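Local coordinates for sialidase B (Streptococcus pneumoniae serotype 4, PDB 4XHX), which cleaves terminal sialic acids from the oligosaccharides of glycoproteins and glycolipids as an exo-alpha-sialidase of glycosyl hydrolase family 33, at residues I495-A500 with F518-G523; T549-Q554 with S579-G584. The protein carries 1 engineered substitution. All blocks are in the same frame, centred on the assembly; numbering follows the deposited sequence.

How the contacts relate
Both contacts join loops of the sialidase beta-propeller, and each delivers one arginine to the sulfonate of the bound 2-[(3-chlorobenzyl)amino]ethanesulfonic acid: Arg519 from contact 1 and Arg581 from contact 2. With Arg207 they form the arginine triad that, by similarity, binds the sialic acid substrate. The contact centres lie about 14 Å apart, yet the two meet directly. Arg519 NE probably donates to Tyr551 O at 3.0 Å. Arg519 CZ packs 3.2 Å from Gly552 O, so the 549-554 loop lies against both arginines. Arg519 NH2 and Arg581 NH2 approach to 3.3 Å, a closeness that the shared anion between them probably makes tolerable.

Contact 1 (I495-A500 with F518-G523); sequences IPFKNA and FRTTTG. With JKK (2-[(3-chlorobenzyl)amino]ethanesulfonic acid), chain B.
Beside the anion-binding pocket of the sialidase propeller, Phe497 packs its ring against Phe518 and three consecutive threonines. Its first torsion (chi1 -52°) sets CG anti to the carbonyl carbon and aims the ring at the 518-523 loop. There Phe497 CZ reaches Thr520 CB at 3.4 Å, and the methyl CG2 of Thr522 meets the ring edge in plane, 3.4 Å from Phe497 CE1. Thr520 and Thr522 suit their places because each offers a methyl to the ring and keeps its hydroxyl for bonds around the turn. Thr521 does the reverse: its OG1 passes near Phe497 CD1, while its methyl turns to Ala500 CB. Thr520 OG1 accepts from Thr522 N (3.1 Å, 168°), an ST turn, and is also hydrogen-bonded to Lys524 O. Deeper in, Ile495 CG2 lies 3.7 Å from Phe518 CZ, and Phe518 CE2 approaches Phe497 CE2 at 4.0 Å; these bulky apolar residues fill the buried side. Between Phe518 and Thr520, the extended Arg519 leaves the cluster and gives both NH1 and NH2 to sulfonate oxygen OAA of the bound ligand, each at 3.0 Å, while Glu503 forms a salt bridge with NH1. With Arg207 and Arg581, Arg519 makes up the arginine triad that in family 33 sialidases probably holds the substrate carboxylate.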
loop_
_atom_site.group_PDB
_atom_site.type_symbol
_atom_site.label_atom_id
_atom_site.label_comp_id
_atom_site.label_asym_id
_atom_site.label_seq_id
_atom_site.Cartn_x
_atom_site.Cartn_y
_atom_site.Cartn_z
ATOM N N ILE A 495 -22.520 15.727 0.064
ATOM C CA ILE A 495 -22.747 14.463 0.720
ATOM C C ILE A 495 -23.070 14.746 2.193
ATOM O O ILE A 495 -22.685 15.791 2.714
ATOM C CB ILE A 495 -21.515 13.537 0.554
ATOM C CG1 ILE A 495 -20.255 14.212 1.077
ATOM C CG2 ILE A 495 -21.305 13.178 -0.917
ATOM C CD1 ILE A 495 -19.042 13.298 1.041
ATOM N N PRO A 496 -23.802 13.833 2.862
ATOM C CA PRO A 496 -24.237 14.071 4.249
ATOM C C PRO A 496 -23.126 13.891 5.280
ATOM O O PRO A 496 -23.366 13.290 6.322
ATOM C CB PRO A 496 -25.310 12.989 4.481
ATOM C CG PRO A 496 -25.629 12.420 3.124
ATOM C CD PRO A 496 -24.378 12.594 2.314
ATOM N N PHE A 497 -21.931 14.391 4.993
ATOM C CA PHE A 497 -20.794 14.193 5.885
ATOM C C PHE A 497 -19.948 15.448 5.960
ATOM O O PHE A 497 -19.648 16.059 4.940
ATOM C CB PHE A 497 -19.902 13.046 5.388
ATOM C CG PHE A 497 -20.644 11.773 5.127
ATOM C CD1 PHE A 497 -20.977 10.927 6.169
ATOM C CD2 PHE A 497 -21.019 11.431 3.840
ATOM C CE1 PHE A 497 -21.674 9.771 5.931
ATOM C CE2 PHE A 497 -21.718 10.276 3.599
ATOM C CZ PHE A 497 -22.050 9.444 4.650
ATOM N N LYS A 498 -19.561 15.827 7.171
ATOM C CA LYS A 498 -18.486 16.788 7.346
ATOM C C LYS A 498 -17.194 16.001 7.599
ATOM O O LYS A 498 -17.185 15.006 8.337
ATOM C CB LYS A 498 -18.790 17.743 8.505
ATOM C CG LYS A 498 -17.753 18.852 8.710
ATOM C CD LYS A 498 -18.065 19.712 9.946
ATOM C CE LYS A 498 -17.002 20.795 10.165
ATOM N NZ LYS A 498 -17.337 21.742 11.276
ATOM N N ASN A 499 -16.117 16.434 6.952
ATOM C CA ASN A 499 -14.784 15.864 7.157
ATOM C C ASN A 499 -14.662 14.345 6.992
ATOM O O ASN A 499 -13.855 13.698 7.668
ATOM C CB ASN A 499 -14.213 16.306 8.509
ATOM C CG ASN A 499 -13.769 17.757 8.503
ATOM O OD1 ASN A 499 -14.345 18.601 9.192
ATOM N ND2 ASN A 499 -12.738 18.053 7.720
ATOM N N ALA A 500 -15.456 13.777 6.093
ATOM C CA ALA A 500 -15.261 12.387 5.728
ATOM C C ALA A 500 -14.059 12.273 4.788
ATOM O O ALA A 500 -13.691 13.225 4.099
ATOM C CB ALA A 500 -16.510 11.812 5.078
ATOM N N PHE A 518 -18.615 5.255 -2.694
ATOM C CA PHE A 518 -17.662 5.957 -1.844
ATOM C C PHE A 518 -17.649 5.586 -0.372
ATOM O O PHE A 518 -18.657 5.146 0.199
ATOM C CB PHE A 518 -17.704 7.491 -2.043
ATOM C CG PHE A 518 -19.011 8.153 -1.664
ATOM C CD1 PHE A 518 -20.061 8.233 -2.576
ATOM C CD2 PHE A 518 -19.161 8.765 -0.423
ATOM C CE1 PHE A 518 -21.255 8.867 -2.243
ATOM C CE2 PHE A 518 -20.353 9.410 -0.076
ATOM C CZ PHE A 518 -21.400 9.466 -0.983
ATOM N N ARG A 519 -16.466 5.777 0.203
ATOM C CA ARG A 519 -16.180 5.608 1.622
ATOM C C ARG A 519 -16.895 6.667 2.438
ATOM O O ARG A 519 -16.962 7.827 2.031
ATOM C CB ARG A 519 -14.668 5.755 1.824
ATOM C CG ARG A 519 -14.175 5.624 3.259
ATOM C CD ARG A 519 -12.667 5.795 3.278
ATOM N NE ARG A 519 -12.132 5.994 4.619
ATOM C CZ ARG A 519 -10.830 5.950 4.895
ATOM N NH1 ARG A 519 -9.951 5.724 3.920
ATOM N NH2 ARG A 519 -10.412 6.133 6.137
ATOM N N THR A 520 -17.432 6.273 3.585
ATOM C CA THR A 520 -18.120 7.218 4.464
ATOM C C THR A 520 -17.665 7.044 5.912
ATOM O O THR A 520 -16.666 6.379 6.188
ATOM C CB THR A 520 -19.642 6.994 4.445
ATOM O OG1 THR A 520 -19.952 5.765 5.116
ATOM C CG2 THR A 520 -20.186 6.957 3.003
ATOM N N THR A 521 -18.424 7.608 6.841
ATOM C CA THR A 521 -18.143 7.374 8.253
ATOM C C THR A 521 -19.277 6.621 8.955
ATOM O O THR A 521 -19.378 6.643 10.175
ATOM C CB THR A 521 -17.867 8.686 8.972
ATOM O OG1 THR A 521 -18.992 9.549 8.807
ATOM C CG2 THR A 521 -16.627 9.364 8.375
ATOM N N THR A 522 -20.120 5.947 8.179
ATOM C CA THR A 522 -21.321 5.319 8.726
ATOM C C THR A 522 -21.208 3.807 8.891
ATOM O O THR A 522 -22.133 3.170 9.412
ATOM C CB THR A 522 -22.550 5.573 7.828
ATOM O OG1 THR A 522 -22.337 4.953 6.555
ATOM C CG2 THR A 522 -22.789 7.063 7.636
ATOM N N GLY A 523 -20.099 3.232 8.430
ATOM C CA GLY A 523 -19.955 1.785 8.387
ATOM C C GLY A 523 -20.573 1.118 7.156
ATOM O O GLY A 523 -20.521 -0.107 7.006
HETATM C CAE JKK B . -3.904 13.023 1.136
HETATM C CAF JKK B . -2.872 13.460 2.034
HETATM C CAG JKK B . -4.851 12.079 1.586
HETATM C CAH JKK B . -3.741 12.027 3.795
HETATM C CAI JKK B . -6.025 8.285 4.162
HETATM C CAJ JKK B . -5.394 6.926 4.361
HETATM C CAK JKK B . -5.779 10.559 3.406
HETATM C CAM JKK B . -2.795 12.965 3.342
HETATM C CAN JKK B . -4.782 11.592 2.906
HETATM N NAL JKK B . -5.178 9.245 3.512
HETATM O OAA JKK B . -7.503 5.811 5.684
HETATM O OAB JKK B . -5.571 6.560 6.986
HETATM O OAC JKK B . -5.400 4.566 5.675
HETATM S SAO JKK B . -5.987 5.904 5.741
HETATM CL CL JKK B . -1.537 13.505 4.424
#

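Contact 2 (T549-Q554 with S579-G584); sequences TSYGTQ and SGRKGG. With JKK (2-[(3-chlorobenzyl)amino]ethanesulfonic acid), chain B.
A single guanidinium nitrogen, NH2 of Arg581, makes two nearly straight hydrogen bonds, one to the backbone oxygen of Gly552 and one to a sulfonate. Arg581 is, by similarity, one of the substrate-binding arginines of the sialidase propeller. Arg581 NH2 donates to Gly552 O at 2.9 Å (176°), the bond lying in the carbonyl plane and in the guanidinium plane, and to ligand oxygen OAA at 2.9 Å. Arg581 NH1 completes the grip on the sulfonate through OAC at 2.7 Å, and Ser635 gives NH1 a further partner. With its chain extended from CG to NE, Arg581 reaches the 549-554 loop, where Thr553 meets it from the opposite direction: Thr553 OG1 takes a weak bond from NE, and Thr553 CG2 lies over one guanidinium face. These partners limit rotation of the planar group, which suits a residue that must present its nitrogens to an anion. Tyr551 brings its ring edge to Arg581 NE, CE1 being 3.7 Å away, with ring and guanidinium planes 68° apart; its ring also stacks with Trp636. Gly552 has positive phi, which favours glycine, and Thr549 OG1 accepts from Gly552 N in an ST motif. That same OG1 lies over the centre of one face of the Tyr551 ring, 3.0 Å above its plane. At the outer end, one water bridges the two loops, lying 2.7 Å from Tyr551 OH and donating to Ser579 O at 2.6 Å.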
loop_
_atom_site.group_PDB
_atom_site.type_symbol
_atom_site.label_atom_id
_atom_site.label_comp_id
_atom_site.label_asym_id
_atom_site.label_seq_id
_atom_site.Cartn_x
_atom_site.Cartn_y
_atom_site.Cartn_z
ATOM N N THR A 549 -15.745 -0.384 8.700
ATOM C CA THR A 549 -15.500 0.204 10.001
ATOM C C THR A 549 -16.035 1.617 9.966
ATOM O O THR A 549 -16.319 2.157 8.884
ATOM C CB THR A 549 -13.999 0.269 10.258
ATOM O OG1 THR A 549 -13.389 1.041 9.216
ATOM C CG2 THR A 549 -13.409 -1.140 10.235
ATOM N N SER A 550 -16.173 2.200 11.151
ATOM C CA SER A 550 -16.576 3.586 11.315
ATOM C C SER A 550 -15.694 4.528 10.512
ATOM O O SER A 550 -16.180 5.511 9.977
ATOM C CB SER A 550 -16.536 3.989 12.797
ATOM O OG SER A 550 -15.209 3.932 13.310
ATOM N N TYR A 551 -14.399 4.240 10.432
ATOM C CA TYR A 551 -13.496 5.138 9.715
ATOM C C TYR A 551 -13.488 4.852 8.214
ATOM O O TYR A 551 -13.195 5.734 7.424
ATOM C CB TYR A 551 -12.078 5.119 10.308
ATOM C CG TYR A 551 -11.512 3.736 10.478
ATOM C CD1 TYR A 551 -10.910 3.077 9.409
ATOM C CD2 TYR A 551 -11.584 3.079 11.705
ATOM C CE1 TYR A 551 -10.402 1.803 9.552
ATOM C CE2 TYR A 551 -11.079 1.802 11.856
ATOM C CZ TYR A 551 -10.487 1.169 10.775
ATOM O OH TYR A 551 -9.968 -0.098 10.924
ATOM N N GLY A 552 -13.809 3.616 7.835
ATOM C CA GLY A 552 -14.004 3.267 6.434
ATOM C C GLY A 552 -12.724 2.946 5.685
ATOM O O GLY A 552 -11.622 3.143 6.200
ATOM N N THR A 553 -12.877 2.437 4.466
ATOM C CA THR A 553 -11.748 2.090 3.623
ATOM C C THR A 553 -12.088 2.399 2.162
ATOM O O THR A 553 -13.240 2.276 1.743
ATOM C CB THR A 553 -11.383 0.581 3.727
ATOM O OG1 THR A 553 -11.275 0.193 5.100
ATOM C CG2 THR A 553 -10.047 0.284 3.001
ATOM N N GLN A 554 -11.081 2.808 1.398
ATOM C CA GLN A 554 -11.236 2.957 -0.045
ATOM C C GLN A 554 -11.916 1.730 -0.650
ATOM O O GLN A 554 -11.625 0.599 -0.275
ATOM C CB GLN A 554 -9.873 3.167 -0.711
ATOM C CG GLN A 554 -9.981 3.503 -2.198
ATOM C CD GLN A 554 -8.956 2.770 -3.020
ATOM O OE1 GLN A 554 -8.432 1.747 -2.596
ATOM N NE2 GLN A 554 -8.644 3.303 -4.192
ATOM N N SER A 579 -15.032 -4.340 12.028
ATOM C CA SER A 579 -14.013 -4.348 13.077
ATOM C C SER A 579 -12.670 -3.771 12.633
ATOM O O SER A 579 -12.070 -2.958 13.336
ATOM C CB SER A 579 -13.812 -5.769 13.612
ATOM O OG SER A 579 -12.728 -5.811 14.522
ATOM N N GLY A 580 -12.188 -4.200 11.471
ATOM C CA GLY A 580 -10.913 -3.708 10.988
ATOM C C GLY A 580 -10.809 -3.851 9.481
ATOM O O GLY A 580 -11.805 -4.142 8.810
ATOM N N ARG A 581 -9.610 -3.642 8.944
ATOM C CA ARG A 581 -9.404 -3.784 7.503
ATOM C C ARG A 581 -8.977 -5.215 7.218
ATOM O O ARG A 581 -7.783 -5.548 7.188
ATOM C CB ARG A 581 -8.392 -2.753 6.990
ATOM C CG ARG A 581 -8.875 -1.319 7.194
ATOM C CD ARG A 581 -7.991 -0.290 6.500
ATOM N NE ARG A 581 -8.677 1.004 6.363
ATOM C CZ ARG A 581 -8.060 2.158 6.141
ATOM N NH1 ARG A 581 -6.733 2.201 6.041
ATOM N NH2 ARG A 581 -8.768 3.278 6.045
ATOM N N LYS A 582 -9.977 -6.067 7.040
ATOM C CA LYS A 582 -9.759 -7.498 6.884
ATOM C C LYS A 582 -11.009 -8.044 6.232
ATOM O O LYS A 582 -11.994 -7.316 6.060
ATOM C CB LYS A 582 -9.530 -8.168 8.257
ATOM C CG LYS A 582 -10.652 -7.902 9.281
ATOM C CD LYS A 582 -10.246 -8.305 10.712
ATOM C CE LYS A 582 -11.361 -8.003 11.707
ATOM N NZ LYS A 582 -10.998 -8.279 13.140
ATOM N N GLY A 583 -10.985 -9.317 5.871
ATOM C CA GLY A 583 -12.151 -9.918 5.249
ATOM C C GLY A 583 -12.365 -9.360 3.857
ATOM O O GLY A 583 -13.476 -8.960 3.501
ATOM N N GLY A 584 -11.289 -9.324 3.071
ATOM C CA GLY A 584 -11.356 -8.808 1.721
ATOM C C GLY A 584 -12.371 -9.524 0.856
ATOM O O GLY A 584 -12.449 -10.752 0.863
HETATM C CAE JKK B . -3.904 13.023 1.136
HETATM C CAF JKK B . -2.872 13.460 2.034
HETATM C CAG JKK B . -4.851 12.079 1.586
HETATM C CAH JKK B . -3.741 12.027 3.795
HETATM C CAI JKK B . -6.025 8.285 4.162
HETATM C CAJ JKK B . -5.394 6.926 4.361
HETATM C CAK JKK B . -5.779 10.559 3.406
HETATM C CAM JKK B . -2.795 12.965 3.342
HETATM C CAN JKK B . -4.782 11.592 2.906
HETATM N NAL JKK B . -5.178 9.245 3.512
HETATM O OAA JKK B . -7.503 5.811 5.684
HETATM O OAB JKK B . -5.571 6.560 6.986
HETATM O OAC JKK B . -5.400 4.566 5.675
HETATM S SAO JKK B . -5.987 5.904 5.741
HETATM CL CL JKK B . -1.537 13.505 4.424
HETATM O O HOH W 1 -10.134 -1.252 13.331
#